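Flavodoxin (Methanosarcina acetivorans C2A, PDB 5WID) binds flavin mononucleotide and, as flavodoxins generally do, probably serves as a small electron carrier. Local coordinates at residues M1-T10 with L45-S56; N13-I21 with G84-W92. One frame throughout, in Å; residues are numbered along the deposited sequence.

A flavodoxin illustrates how a parallel sheet delivers a cofactor site at one end of its strands. Contact 1 pairs strand 2-8 with strand 50-55 inside that sheet; contact 2 lays helix 13-21, which follows strand 2-8 in the chain, over strand 84-90. Strands 50-58 and 83-90 are neighbours, so the two contacts, with centres about 11 Å apart, share a seam: Val53 N lies 2.8 Å from Ala85 O, a probable hydrogen bond, and the Phe87 ring packs on Gly54. Both end at FMN. Contact 1 supplies Ser9, Thr10 and Ser56 to the phosphate, while contact 2 adds Asn13 and Thr14 there and brings Gly91 and Trp92 to the flavin.

Contact 1: residues M1-T10 with L45-S56; sequences MKAIVVYLST and LKEAEAIAVGSS. With FMN (flavin mononucleotide), chain D; ACT (acetate ion), chain F.
Ile4 and Ile51 sit side by side in the parallel beta-sheet of the flavodoxin fold, where strand 2-8 runs along strand 50-55 with 13° between their directions. Backbone bonds make the ladder: Ile4 N to Ala50 O, Ala52 N to Ile4 O, Val6 N to Ala52 O, Gly54 N to Val6 O and Leu8 N to Gly54 O. The Val6 bond, 2.8 Å from its N to Ala52 O, is essentially straight.

Apolar packing differs on the two sides of the sheet. With CG1 of Ile4 anti to its own N (chi1 -177°), the CG2 methyl is left to meet both Ile51 CG1 and Ala48 CB, each at 3.6 Å. Leu45, from helix 42-47, which leads into strand 50-58, lays its CD2 against Ile4 CG2 and Val6 CG2. On the other side Ala3, Ala50, Val5 and Ala52 present short side chains, and helices 13-27 and 124-143 pack there.

Polar groups gather at the N-terminal end of the pair. Just before strand 50-55, Glu49 grips Lys2 twice: its N donates to Lys2 O at 2.8 Å, and its side chain, bent at chi2 (80°), brings OE1 to Lys2 N at 3.0 Å. The side chains of Met1 and Glu49 cross at about a right angle, Met1 CB and CG meeting the carboxylate. Were Glu49 an alanine, Lys2 N would probably lose its carboxylate acceptor and Met1 CB and CG the group they pack on. Lys2 NZ and Glu47 OE2 are joined through a water rather than directly.

At the C-terminal end the strands open onto the FMN phosphate, which takes bonds from Ser9 OG to O1P and, all at O2P, from Thr10 N, from Thr10 OG1 at 2.7 Å and from Ser56 OG at 2.7 Å.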
# COMPACT_ATOMS: atom_id res chain seq x y z
N MET A 1 -5.00 -3.30 -17.21
CA MET A 1 -5.32 -2.51 -16.02
C MET A 1 -4.07 -2.33 -15.17
O MET A 1 -3.02 -2.89 -15.48
CB MET A 1 -6.44 -3.17 -15.24
CG MET A 1 -7.82 -2.87 -15.84
SD MET A 1 -9.16 -3.69 -14.98
CE MET A 1 -8.70 -5.41 -15.24
N LYS A 2 -4.17 -1.55 -14.09
CA LYS A 2 -2.98 -0.96 -13.48
C LYS A 2 -3.14 -0.84 -11.97
O LYS A 2 -4.19 -0.40 -11.49
CB LYS A 2 -2.69 0.41 -14.10
CG LYS A 2 -1.51 1.15 -13.51
CD LYS A 2 -0.23 0.36 -13.66
CE LYS A 2 0.97 1.25 -13.41
NZ LYS A 2 0.66 2.29 -12.40
N ALA A 3 -2.10 -1.22 -11.24
CA ALA A 3 -2.05 -1.04 -9.80
C ALA A 3 -0.84 -0.19 -9.45
O ALA A 3 0.16 -0.16 -10.19
CB ALA A 3 -1.96 -2.37 -9.05
N ILE A 4 -0.91 0.50 -8.32
CA ILE A 4 0.21 1.28 -7.83
C ILE A 4 0.42 0.93 -6.36
O ILE A 4 -0.54 0.80 -5.61
CB ILE A 4 -0.01 2.79 -8.05
CG1 ILE A 4 1.20 3.61 -7.61
CG2 ILE A 4 -1.26 3.30 -7.36
CD1 ILE A 4 1.40 4.84 -8.49
N VAL A 5 1.68 0.70 -5.99
CA VAL A 5 2.06 0.38 -4.61
C VAL A 5 2.93 1.54 -4.13
O VAL A 5 4.06 1.71 -4.60
CB VAL A 5 2.81 -0.95 -4.50
CG1 VAL A 5 3.10 -1.27 -3.03
CG2 VAL A 5 2.04 -2.10 -5.20
N VAL A 6 2.39 2.34 -3.21
CA VAL A 6 3.02 3.59 -2.75
C VAL A 6 3.47 3.38 -1.31
O VAL A 6 2.70 2.85 -0.51
CB VAL A 6 2.03 4.77 -2.82
CG1 VAL A 6 2.71 6.08 -2.36
CG2 VAL A 6 1.43 4.90 -4.21
N TYR A 7 4.67 3.84 -0.98
CA TYR A 7 5.18 3.55 0.37
C TYR A 7 6.03 4.70 0.91
O TYR A 7 6.59 5.52 0.17
CB TYR A 7 6.01 2.25 0.39
CG TYR A 7 7.22 2.33 -0.49
CD1 TYR A 7 7.14 2.03 -1.85
CD2 TYR A 7 8.44 2.77 0.02
CE1 TYR A 7 8.26 2.15 -2.67
CE2 TYR A 7 9.56 2.89 -0.80
CZ TYR A 7 9.46 2.58 -2.14
OH TYR A 7 10.56 2.70 -2.97
N LEU A 8 6.11 4.74 2.24
CA LEU A 8 7.10 5.51 2.99
C LEU A 8 7.94 4.52 3.77
O LEU A 8 7.39 3.64 4.45
CB LEU A 8 6.44 6.51 3.95
CG LEU A 8 7.41 7.45 4.68
CD1 LEU A 8 6.74 8.81 4.96
CD2 LEU A 8 7.89 6.82 6.00
N SER A 9 9.26 4.68 3.74
CA SER A 9 10.13 3.78 4.47
C SER A 9 11.35 4.55 4.97
O SER A 9 11.93 5.31 4.20
CB SER A 9 10.56 2.61 3.58
OG SER A 9 11.30 1.64 4.31
N THR A 10 11.72 4.34 6.24
CA THR A 10 12.87 5.04 6.82
C THR A 10 14.15 4.22 6.82
O THR A 10 15.25 4.80 6.81
CB THR A 10 12.57 5.46 8.28
OG1 THR A 10 12.47 4.31 9.13
CG2 THR A 10 11.26 6.27 8.35
N LEU A 45 -1.94 8.08 -9.56
CA LEU A 45 -2.99 7.58 -8.67
C LEU A 45 -4.33 7.53 -9.39
O LEU A 45 -5.07 6.54 -9.27
CB LEU A 45 -3.09 8.48 -7.43
CG LEU A 45 -1.90 8.47 -6.47
CD1 LEU A 45 -2.12 9.45 -5.33
CD2 LEU A 45 -1.65 7.08 -5.93
N LYS A 46 -4.67 8.59 -10.14
CA LYS A 46 -5.93 8.63 -10.87
C LYS A 46 -6.02 7.50 -11.88
O LYS A 46 -7.10 6.94 -12.10
CB LYS A 46 -6.09 9.98 -11.59
CG LYS A 46 -6.24 11.19 -10.67
CD LYS A 46 -6.17 12.48 -11.48
CE LYS A 46 -6.70 13.66 -10.69
NZ LYS A 46 -6.79 14.89 -11.55
N GLU A 47 -4.90 7.15 -12.51
CA GLU A 47 -4.91 6.12 -13.54
C GLU A 47 -5.14 4.72 -12.97
O GLU A 47 -5.68 3.85 -13.66
CB GLU A 47 -3.58 6.16 -14.31
CG GLU A 47 -3.37 5.02 -15.29
CD GLU A 47 -1.92 4.88 -15.75
OE1 GLU A 47 -1.70 4.25 -16.80
OE2 GLU A 47 -1.01 5.39 -15.06
N ALA A 48 -4.74 4.48 -11.72
CA ALA A 48 -4.70 3.13 -11.17
C ALA A 48 -6.09 2.62 -10.77
O ALA A 48 -6.91 3.37 -10.25
CB ALA A 48 -3.77 3.09 -9.96
N GLU A 49 -6.33 1.32 -11.02
CA GLU A 49 -7.53 0.65 -10.53
C GLU A 49 -7.40 0.23 -9.07
O GLU A 49 -8.42 0.09 -8.38
CB GLU A 49 -7.86 -0.59 -11.37
CG GLU A 49 -8.75 -0.32 -12.59
CD GLU A 49 -7.97 0.26 -13.74
OE1 GLU A 49 -6.73 0.06 -13.78
OE2 GLU A 49 -8.58 0.91 -14.61
N ALA A 50 -6.17 0.02 -8.59
CA ALA A 50 -5.92 -0.39 -7.21
C ALA A 50 -4.74 0.40 -6.69
O ALA A 50 -3.75 0.60 -7.40
CB ALA A 50 -5.63 -1.90 -7.11
N ILE A 51 -4.84 0.85 -5.44
CA ILE A 51 -3.80 1.64 -4.80
C ILE A 51 -3.50 1.00 -3.45
O ILE A 51 -4.37 0.98 -2.57
CB ILE A 51 -4.21 3.11 -4.61
CG1 ILE A 51 -4.52 3.74 -5.97
CG2 ILE A 51 -3.11 3.88 -3.88
CD1 ILE A 51 -5.27 5.09 -5.88
N ALA A 52 -2.28 0.49 -3.28
CA ALA A 52 -1.81 -0.04 -2.01
C ALA A 52 -0.89 1.01 -1.38
O ALA A 52 -0.07 1.60 -2.08
CB ALA A 52 -1.06 -1.37 -2.20
N VAL A 53 -1.07 1.28 -0.09
CA VAL A 53 -0.31 2.32 0.59
C VAL A 53 0.34 1.73 1.84
O VAL A 53 -0.34 1.08 2.63
CB VAL A 53 -1.19 3.52 0.96
CG1 VAL A 53 -0.39 4.57 1.74
CG2 VAL A 53 -1.79 4.17 -0.31
N GLY A 54 1.63 1.98 2.01
CA GLY A 54 2.37 1.44 3.14
C GLY A 54 3.21 2.49 3.84
O GLY A 54 3.76 3.39 3.22
N SER A 55 3.30 2.34 5.16
CA SER A 55 4.17 3.18 5.97
C SER A 55 4.61 2.40 7.19
O SER A 55 3.86 1.58 7.73
CB SER A 55 3.46 4.46 6.44
OG SER A 55 4.30 5.23 7.28
N SER A 56 5.81 2.71 7.67
CA SER A 56 6.18 2.21 8.98
C SER A 56 5.44 3.01 10.06
O SER A 56 4.76 4.00 9.78
CB SER A 56 7.69 2.26 9.19
OG SER A 56 8.20 3.54 8.82
N1 FMN D . 7.23 0.78 15.88
C2 FMN D . 5.97 0.68 16.42
O2 FMN D . 5.32 -0.36 16.25
N3 FMN D . 5.43 1.73 17.14
C4 FMN D . 6.13 2.90 17.32
O4 FMN D . 5.60 3.82 17.96
C4A FMN D . 7.42 3.00 16.78
N5 FMN D . 8.17 4.14 16.96
C5A FMN D . 9.44 4.23 16.43
C6 FMN D . 10.18 5.39 16.63
C7 FMN D . 11.45 5.50 16.10
C7M FMN D . 12.23 6.77 16.32
C8 FMN D . 12.01 4.44 15.38
C8M FMN D . 13.39 4.54 14.81
C9 FMN D . 11.27 3.26 15.18
C9A FMN D . 9.99 3.16 15.71
N10 FMN D . 9.24 2.01 15.52
C10 FMN D . 7.97 1.93 16.06
C1' FMN D . 9.80 0.85 14.78
C2' FMN D . 9.69 0.96 13.26
O2' FMN D . 8.35 1.03 12.81
C3' FMN D . 10.34 -0.30 12.69
O3' FMN D . 11.74 -0.24 12.93
C4' FMN D . 10.08 -0.52 11.20
O4' FMN D . 10.62 -1.79 10.86
C5' FMN D . 10.68 0.56 10.30
O5' FMN D . 10.28 0.27 8.97
P FMN D . 10.81 1.17 7.75
O1P FMN D . 9.92 0.86 6.57
O2P FMN D . 10.68 2.63 8.13
O3P FMN D . 12.24 0.79 7.48
C ACT F . 12.89 5.10 -2.86
O ACT F . 13.34 6.18 -2.38
OXT ACT F . 12.36 4.27 -2.07
CH3 ACT F . 12.99 4.82 -4.31
O HOH W 1 -0.74 4.36 -12.53

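Contact 2: residues N13-I21 with G84-W92; sequences NTKAMAEAI and GAAFGSYGW. With FMN (flavin mononucleotide), chain D.
The Phe87 ring fills the tight part of this contact, tucked beneath helix 13-21. Ile21 places CD1 squarely over one face, 3.6 Å from the ring centroid and 11° off its normal, a CH-pi contact. Ala18 CB reaches Phe87 CZ at 3.7 Å and Met17 CB approaches CD2, both obliquely, while the carbonyl O of Thr14 lies at the ring edge in its plane. A chi1 of 66° sets CG of Phe87 between its backbone N and carbonyl carbon, which sends the ring under the helix. Further along, Met17 bends at chi3 and brings SD to 3.4 Å from Gly88 C.

Here the flavodoxin architecture becomes plain: helix 13-21 runs roughly against strand 84-90, 144° between their directions, as one of the helices covering the sheet of the alpha/beta sandwich, and its N-terminal end meets the FMN phosphate. Asn13 N and Thr14 N donate to O3P and O1P, so the helix dipole probably favours the anion. Thr14 OG1 joins the two segments to the cofactor, accepting from Ser89 N at 3.1 Å and donating to O1P at 2.7 Å. Asn13 CB rests on Ser89 OG, and FMN O4' receives Asn13 ND2 while donating to that same serine oxygen.

Beyond Ser89 the helix and strand part, and FMN takes over as the partner. Gly91 N donates to both N1 and O2 of the flavin, and Trp92 N donates to O2 at 2.9 Å. Trp92, exposed, lays one face of its indole over the flavin, CZ3 3.3 Å from FMN C10. Solvent also borders the outer side of the helix, where Lys15 points away from the strand.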
# COMPACT_ATOMS: atom_id res chain seq x y z
N ASN A 13 12.40 -1.36 5.37
CA ASN A 13 11.58 -2.54 5.64
C ASN A 13 10.24 -2.46 4.91
O ASN A 13 9.84 -3.42 4.24
CB ASN A 13 11.39 -2.71 7.15
CG ASN A 13 12.69 -3.08 7.85
OD1 ASN A 13 13.61 -3.68 7.25
ND2 ASN A 13 12.79 -2.72 9.13
N THR A 14 9.54 -1.34 5.03
CA THR A 14 8.30 -1.17 4.27
C THR A 14 8.56 -1.13 2.77
O THR A 14 7.73 -1.61 1.99
CB THR A 14 7.58 0.10 4.74
OG1 THR A 14 7.38 0.01 6.17
CG2 THR A 14 6.21 0.30 4.05
N LYS A 15 9.71 -0.59 2.36
CA LYS A 15 10.06 -0.64 0.95
C LYS A 15 10.19 -2.08 0.47
O LYS A 15 9.69 -2.43 -0.61
CB LYS A 15 11.36 0.13 0.70
CG LYS A 15 11.86 0.08 -0.76
CD LYS A 15 13.13 0.95 -0.93
CE LYS A 15 13.56 1.02 -2.40
NZ LYS A 15 14.00 -0.32 -2.87
N ALA A 16 10.86 -2.93 1.25
CA ALA A 16 10.98 -4.33 0.88
C ALA A 16 9.61 -4.99 0.75
O ALA A 16 9.38 -5.78 -0.17
CB ALA A 16 11.84 -5.07 1.91
N MET A 17 8.70 -4.67 1.67
CA MET A 17 7.34 -5.20 1.58
C MET A 17 6.68 -4.75 0.28
O MET A 17 6.05 -5.55 -0.42
CB MET A 17 6.49 -4.72 2.77
CG MET A 17 6.97 -5.27 4.10
SD MET A 17 5.96 -4.64 5.46
CE MET A 17 4.37 -5.43 5.15
N ALA A 18 6.82 -3.46 -0.03
CA ALA A 18 6.17 -2.89 -1.21
C ALA A 18 6.66 -3.56 -2.49
O ALA A 18 5.87 -3.85 -3.39
CB ALA A 18 6.45 -1.38 -1.27
N GLU A 19 7.96 -3.81 -2.58
CA GLU A 19 8.49 -4.43 -3.78
C GLU A 19 7.99 -5.86 -3.94
O GLU A 19 7.74 -6.31 -5.07
CB GLU A 19 10.02 -4.38 -3.76
CG GLU A 19 10.45 -2.94 -3.91
CD GLU A 19 11.90 -2.68 -3.64
OE1 GLU A 19 12.59 -3.59 -3.13
OE2 GLU A 19 12.34 -1.55 -3.93
N ALA A 20 7.82 -6.57 -2.82
CA ALA A 20 7.29 -7.93 -2.90
C ALA A 20 5.81 -7.94 -3.28
O ALA A 20 5.37 -8.82 -4.03
CB ALA A 20 7.51 -8.67 -1.58
N ILE A 21 5.03 -6.98 -2.76
CA ILE A 21 3.64 -6.84 -3.20
C ILE A 21 3.60 -6.62 -4.71
O ILE A 21 2.82 -7.25 -5.43
CB ILE A 21 2.94 -5.70 -2.45
CG1 ILE A 21 2.76 -6.03 -0.97
CG2 ILE A 21 1.57 -5.41 -3.08
CD1 ILE A 21 2.38 -4.79 -0.13
N GLY A 84 -8.41 -0.68 -2.52
CA GLY A 84 -7.29 -0.24 -1.71
C GLY A 84 -6.65 -1.38 -0.94
O GLY A 84 -7.27 -2.42 -0.73
N ALA A 85 -5.40 -1.19 -0.51
CA ALA A 85 -4.72 -2.14 0.37
C ALA A 85 -3.77 -1.35 1.25
O ALA A 85 -3.24 -0.31 0.85
CB ALA A 85 -3.96 -3.22 -0.42
N ALA A 86 -3.54 -1.85 2.47
CA ALA A 86 -2.75 -1.13 3.46
C ALA A 86 -1.70 -2.07 4.05
O ALA A 86 -2.00 -3.24 4.31
CB ALA A 86 -3.66 -0.57 4.57
N PHE A 87 -0.48 -1.55 4.27
CA PHE A 87 0.59 -2.41 4.77
C PHE A 87 1.65 -1.57 5.47
O PHE A 87 1.64 -0.34 5.42
CB PHE A 87 1.23 -3.25 3.65
CG PHE A 87 1.98 -2.43 2.61
CD1 PHE A 87 1.29 -1.81 1.59
CD2 PHE A 87 3.37 -2.33 2.64
CE1 PHE A 87 1.95 -1.06 0.61
CE2 PHE A 87 4.05 -1.60 1.68
CZ PHE A 87 3.35 -0.95 0.66
N GLY A 88 2.59 -2.26 6.13
CA GLY A 88 3.74 -1.58 6.70
C GLY A 88 4.55 -2.42 7.67
O GLY A 88 4.07 -3.43 8.17
N SER A 89 5.78 -1.99 7.95
CA SER A 89 6.63 -2.65 8.94
C SER A 89 6.56 -1.87 10.25
O SER A 89 6.32 -0.66 10.25
CB SER A 89 8.07 -2.73 8.43
OG SER A 89 8.95 -3.31 9.39
N TYR A 90 6.77 -2.56 11.36
CA TYR A 90 6.63 -1.91 12.66
C TYR A 90 7.50 -2.62 13.69
O TYR A 90 8.02 -3.71 13.44
CB TYR A 90 5.16 -1.88 13.11
CG TYR A 90 4.60 -3.22 13.57
CD1 TYR A 90 4.33 -4.23 12.65
CD2 TYR A 90 4.33 -3.45 14.91
CE1 TYR A 90 3.81 -5.45 13.07
CE2 TYR A 90 3.78 -4.66 15.34
CZ TYR A 90 3.54 -5.66 14.42
OH TYR A 90 3.01 -6.86 14.84
N GLY A 91 7.62 -2.00 14.87
CA GLY A 91 8.46 -2.55 15.91
C GLY A 91 7.75 -3.14 17.11
O GLY A 91 8.30 -4.04 17.76
N TRP A 92 6.57 -2.64 17.47
CA TRP A 92 5.85 -3.27 18.58
C TRP A 92 4.36 -2.95 18.61
O TRP A 92 3.56 -3.82 18.94
CB TRP A 92 6.48 -2.91 19.93
CG TRP A 92 6.35 -1.50 20.41
CD1 TRP A 92 5.43 -1.01 21.31
CD2 TRP A 92 7.19 -0.39 20.07
NE1 TRP A 92 5.64 0.33 21.53
CE2 TRP A 92 6.72 0.73 20.78
CE3 TRP A 92 8.31 -0.24 19.23
CZ2 TRP A 92 7.31 1.99 20.68
CZ3 TRP A 92 8.90 1.01 19.13
CH2 TRP A 92 8.40 2.11 19.85
N1 FMN D . 7.23 0.78 15.88
C2 FMN D . 5.97 0.68 16.42
O2 FMN D . 5.32 -0.36 16.25
N3 FMN D . 5.43 1.73 17.14
C4 FMN D . 6.13 2.90 17.32
O4 FMN D . 5.60 3.82 17.96
C4A FMN D . 7.42 3.00 16.78
N5 FMN D . 8.17 4.14 16.96
C5A FMN D . 9.44 4.23 16.43
C6 FMN D . 10.18 5.39 16.63
C7 FMN D . 11.45 5.50 16.10
C7M FMN D . 12.23 6.77 16.32
C8 FMN D . 12.01 4.44 15.38
C8M FMN D . 13.39 4.54 14.81
C9 FMN D . 11.27 3.26 15.18
C9A FMN D . 9.99 3.16 15.71
N10 FMN D . 9.24 2.01 15.52
C10 FMN D . 7.97 1.93 16.06
C1' FMN D . 9.80 0.85 14.78
C2' FMN D . 9.69 0.96 13.26
O2' FMN D . 8.35 1.03 12.81
C3' FMN D . 10.34 -0.30 12.69
O3' FMN D . 11.74 -0.24 12.93
C4' FMN D . 10.08 -0.52 11.20
O4' FMN D . 10.62 -1.79 10.86
C5' FMN D . 10.68 0.56 10.30
O5' FMN D . 10.28 0.27 8.97
P FMN D . 10.81 1.17 7.75
O1P FMN D . 9.92 0.86 6.57
O2P FMN D . 10.68 2.63 8.13
O3P FMN D . 12.24 0.79 7.48